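Putative methyltransferase from antibiotic biosynthesis pathway (Anabaena variabilis ATCC 29413, PDB 3EGE) probably acts as an S-adenosylmethionine-dependent methyltransferase, perhaps in an antibiotic biosynthesis pathway. Local coordinates at residues 132-137 against 155-160. Numbering follows the deposited sequence.
Sequences DIRLAQ and FLPLDE
The backbones of 132-137 and 155-160 come closest at Asp132 and Leu158, whose CA atoms lie 5.7 Å apart where a turn with helical backbone angles that follows strand 126-131 faces the start of helix 158-169. Asp132 bridges the two through its carboxylate. Its CG stands anti to the backbone N (chi1 -174°), which carries OD2 over to the first turn of the helix; there Leu158 N donates to Asp132 OD2 at 2.9 Å, nearly straight but from above the carboxylate plane. Leu158 directly follows Pro157, the N-cap residue, so the acid takes up an amide at the helix start, where the helix dipole would be expected to favour its negative charge. The other oxygen, Asp132 OD1, serves its own segment: it closes an Asx turn by accepting from Arg134 N at 3.0 Å, and it forms a salt bridge with Arg134 NE, 2.9 Å away on its syn side.

In the Rossmann-like methyltransferase fold, strand 126-131 lies inside the mixed sheet beside strand 252-258, and the chain leaving it passes through this turn toward helix 146-153. Arg134, its chain bent at chi3 (-76°), swings its guanidinium back past Asp132. Arg134 NH2 gives Phe155 O a 2.7 Å bond that lies in the guanidinium plane, while NH1 adds a weak one to the same oxygen and another weak one to Leu153 O. Pro157 covers one face of the Arg134 guanidinium, its CG over the centre and 3.8 Å above the plane. The carboxylate and the Phe155 carbonyl both sit at the edge of the group, which should restrict its rotation. Next to the polar cluster, Leu135 and Leu158 cross at about a right angle, CD1 of Leu135 meeting CD2 of Leu158 at 3.8 Å, and both leucines also touch Arg253 of strand 252-258.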
ATOM      1  N   ASP A 132      -7.779   6.544  -2.026  1.00 66.19           N
ATOM      2  CA  ASP A 132      -8.839   7.414  -1.590  1.00 63.97           C
ATOM      3  C   ASP A 132     -10.148   6.575  -1.551  1.00 63.64           C
ATOM      4  O   ASP A 132     -10.765   6.298  -2.588  1.00 63.54           O
ATOM      5  CB  ASP A 132      -8.958   8.617  -2.491  1.00 65.05           C
ATOM      6  CG  ASP A 132      -9.960   9.622  -1.984  1.00 64.37           C
ATOM      7  OD1 ASP A 132     -10.689   9.324  -0.994  1.00 61.63           O
ATOM      8  OD2 ASP A 132     -10.006  10.707  -2.580  1.00 62.62           O
ATOM      9  N   ILE A 133     -10.574   6.223  -0.341  1.00 63.59           N
ATOM     10  CA  ILE A 133     -11.802   5.433  -0.121  1.00 63.27           C
ATOM     11  C   ILE A 133     -13.077   6.128  -0.697  1.00 62.86           C
ATOM     12  O   ILE A 133     -14.024   5.451  -1.103  1.00 62.31           O
ATOM     13  CB  ILE A 133     -11.984   5.085   1.406  1.00 63.00           C
ATOM     14  CG1 ILE A 133     -12.868   3.846   1.604  1.00 66.31           C
ATOM     15  CG2 ILE A 133     -12.548   6.295   2.173  1.00 56.33           C
ATOM     16  CD1 ILE A 133     -12.316   2.586   1.083  1.00 67.01           C
ATOM     17  N   ARG A 134     -13.057   7.467  -0.748  1.00 63.21           N
ATOM     18  CA  ARG A 134     -14.108   8.294  -1.350  1.00 64.14           C
ATOM     19  C   ARG A 134     -14.341   7.994  -2.841  1.00 64.59           C
ATOM     20  O   ARG A 134     -15.411   8.346  -3.368  1.00 63.97           O
ATOM     21  CB  ARG A 134     -13.820   9.817  -1.154  1.00 64.16           C
ATOM     22  CG  ARG A 134     -13.971  10.334   0.299  1.00 68.43           C
ATOM     23  CD  ARG A 134     -13.304  11.702   0.586  1.00 63.70           C
ATOM     24  NE  ARG A 134     -11.921  11.379   0.661  1.00 76.00           N
ATOM     25  CZ  ARG A 134     -11.124  11.329   1.728  1.00 71.50           C
ATOM     26  NH1 ARG A 134     -11.422  11.817   2.922  1.00 70.95           N
ATOM     27  NH2 ARG A 134      -9.919  10.886   1.511  1.00 73.72           N
ATOM     28  N   LEU A 135     -13.332   7.408  -3.510  1.00 65.65           N
ATOM     29  CA  LEU A 135     -13.394   7.021  -4.935  1.00 65.82           C
ATOM     30  C   LEU A 135     -13.759   5.553  -5.153  1.00 66.90           C
ATOM     31  O   LEU A 135     -13.971   5.143  -6.304  1.00 66.70           O
ATOM     32  CB  LEU A 135     -12.047   7.280  -5.602  1.00 66.54           C
ATOM     33  CG  LEU A 135     -11.513   8.715  -5.562  1.00 64.95           C
ATOM     34  CD1 LEU A 135     -10.082   8.738  -6.103  1.00 56.45           C
ATOM     35  CD2 LEU A 135     -12.453   9.608  -6.333  1.00 56.36           C
ATOM     36  N   ALA A 136     -13.835   4.773  -4.065  1.00 66.19           N
ATOM     37  CA  ALA A 136     -14.183   3.372  -4.140  1.00 66.11           C
ATOM     38  C   ALA A 136     -15.688   3.153  -4.443  1.00 68.44           C
ATOM     39  O   ALA A 136     -16.570   4.001  -4.154  1.00 68.21           O
ATOM     40  CB  ALA A 136     -13.781   2.649  -2.839  1.00 63.38           C
ATOM     41  N   GLN A 137     -15.950   2.015  -5.070  1.00 69.83           N
ATOM     42  CA  GLN A 137     -17.292   1.566  -5.305  1.00 72.15           C
ATOM     43  C   GLN A 137     -17.742   0.817  -4.030  1.00 71.82           C
ATOM     44  O   GLN A 137     -16.915   0.473  -3.175  1.00 71.69           O
ATOM     45  CB  GLN A 137     -17.375   0.738  -6.589  1.00 73.03           C
ATOM     46  CG  GLN A 137     -16.753  -0.640  -6.600  1.00 74.63           C
ATOM     47  CD  GLN A 137     -16.703  -1.190  -8.035  1.00 75.29           C
ATOM     48  OE1 GLN A 137     -15.740  -0.951  -8.774  1.00 83.00           O
ATOM     49  NE2 GLN A 137     -17.772  -1.871  -8.451  1.00 81.94           N
ATOM     50  N   PHE A 155      -7.584   9.599   5.883  1.00 65.92           N
ATOM     51  CA  PHE A 155      -6.571  10.132   4.986  1.00 66.58           C
ATOM     52  C   PHE A 155      -7.151  11.100   3.950  1.00 68.31           C
ATOM     53  O   PHE A 155      -8.322  11.092   3.717  1.00 69.73           O
ATOM     54  CB  PHE A 155      -5.784   8.972   4.339  1.00 66.16           C
ATOM     55  CG  PHE A 155      -4.509   9.396   3.651  1.00 64.81           C
ATOM     56  CD1 PHE A 155      -3.594  10.282   4.277  1.00 64.78           C
ATOM     57  CD2 PHE A 155      -4.185   8.876   2.395  1.00 65.25           C
ATOM     58  CE1 PHE A 155      -2.429  10.690   3.623  1.00 60.35           C
ATOM     59  CE2 PHE A 155      -3.008   9.245   1.761  1.00 63.07           C
ATOM     60  CZ  PHE A 155      -2.132  10.161   2.380  1.00 63.02           C
ATOM     61  N   LEU A 156      -6.301  11.961   3.398  1.00 69.03           N
ATOM     62  CA  LEU A 156      -6.644  12.991   2.444  1.00 68.86           C
ATOM     63  C   LEU A 156      -7.249  12.530   1.116  1.00 67.92           C
ATOM     64  O   LEU A 156      -6.901  11.466   0.605  1.00 66.64           O
ATOM     65  CB  LEU A 156      -5.377  13.751   2.023  1.00 69.69           C
ATOM     66  CG  LEU A 156      -4.557  14.556   3.008  1.00 74.89           C
ATOM     67  CD1 LEU A 156      -3.318  15.064   2.282  1.00 73.80           C
ATOM     68  CD2 LEU A 156      -5.388  15.685   3.588  1.00 74.18           C
ATOM     69  N   PRO A 157      -8.147  13.354   0.541  1.00 67.31           N
ATOM     70  CA  PRO A 157      -8.623  13.118  -0.816  1.00 68.52           C
ATOM     71  C   PRO A 157      -7.462  13.056  -1.842  1.00 68.67           C
ATOM     72  O   PRO A 157      -6.440  13.732  -1.659  1.00 68.10           O
ATOM     73  CB  PRO A 157      -9.482  14.362  -1.097  1.00 67.69           C
ATOM     74  CG  PRO A 157      -9.987  14.746   0.232  1.00 66.02           C
ATOM     75  CD  PRO A 157      -8.828  14.513   1.149  1.00 66.97           C
ATOM     76  N   LEU A 158      -7.642  12.266  -2.904  1.00 68.71           N
ATOM     77  CA  LEU A 158      -6.611  12.076  -3.934  1.00 69.19           C
ATOM     78  C   LEU A 158      -6.113  13.398  -4.531  1.00 69.61           C
ATOM     79  O   LEU A 158      -4.921  13.543  -4.780  1.00 69.64           O
ATOM     80  CB  LEU A 158      -7.115  11.165  -5.066  1.00 70.14           C
ATOM     81  CG  LEU A 158      -6.041  10.587  -6.010  1.00 68.26           C
ATOM     82  CD1 LEU A 158      -5.213   9.520  -5.281  1.00 64.21           C
ATOM     83  CD2 LEU A 158      -6.715  10.014  -7.251  1.00 68.88           C
ATOM     84  N   ASP A 159      -7.024  14.343  -4.753  1.00 69.04           N
ATOM     85  CA  ASP A 159      -6.674  15.667  -5.292  1.00 69.88           C
ATOM     86  C   ASP A 159      -5.742  16.459  -4.381  1.00 68.90           C
ATOM     87  O   ASP A 159      -4.820  17.098  -4.878  1.00 66.81           O
ATOM     88  CB  ASP A 159      -7.947  16.482  -5.640  1.00 70.53           C
ATOM     89  CG  ASP A 159      -8.662  15.956  -6.886  1.00 77.93           C
ATOM     90  OD1 ASP A 159      -8.077  15.114  -7.629  1.00 82.49           O
ATOM     91  OD2 ASP A 159      -9.819  16.406  -7.147  1.00 89.62           O
ATOM     92  N   GLU A 160      -5.982  16.407  -3.066  1.00 69.99           N
ATOM     93  CA  GLU A 160      -5.088  17.042  -2.081  1.00 72.86           C
ATOM     94  C   GLU A 160      -3.694  16.396  -2.122  1.00 71.30           C
ATOM     95  O   GLU A 160      -2.684  17.107  -2.127  1.00 70.72           O
ATOM     96  CB  GLU A 160      -5.678  17.017  -0.659  1.00 73.07           C
ATOM     97  CG  GLU A 160      -6.940  17.916  -0.554  1.00 79.58           C
ATOM     98  CD  GLU A 160      -7.547  18.047   0.866  1.00 78.46           C
ATOM     99  OE1 GLU A 160      -6.810  17.903   1.871  1.00 92.14           O
ATOM    100  OE2 GLU A 160      -8.772  18.334   0.964  1.00 89.89           O
TER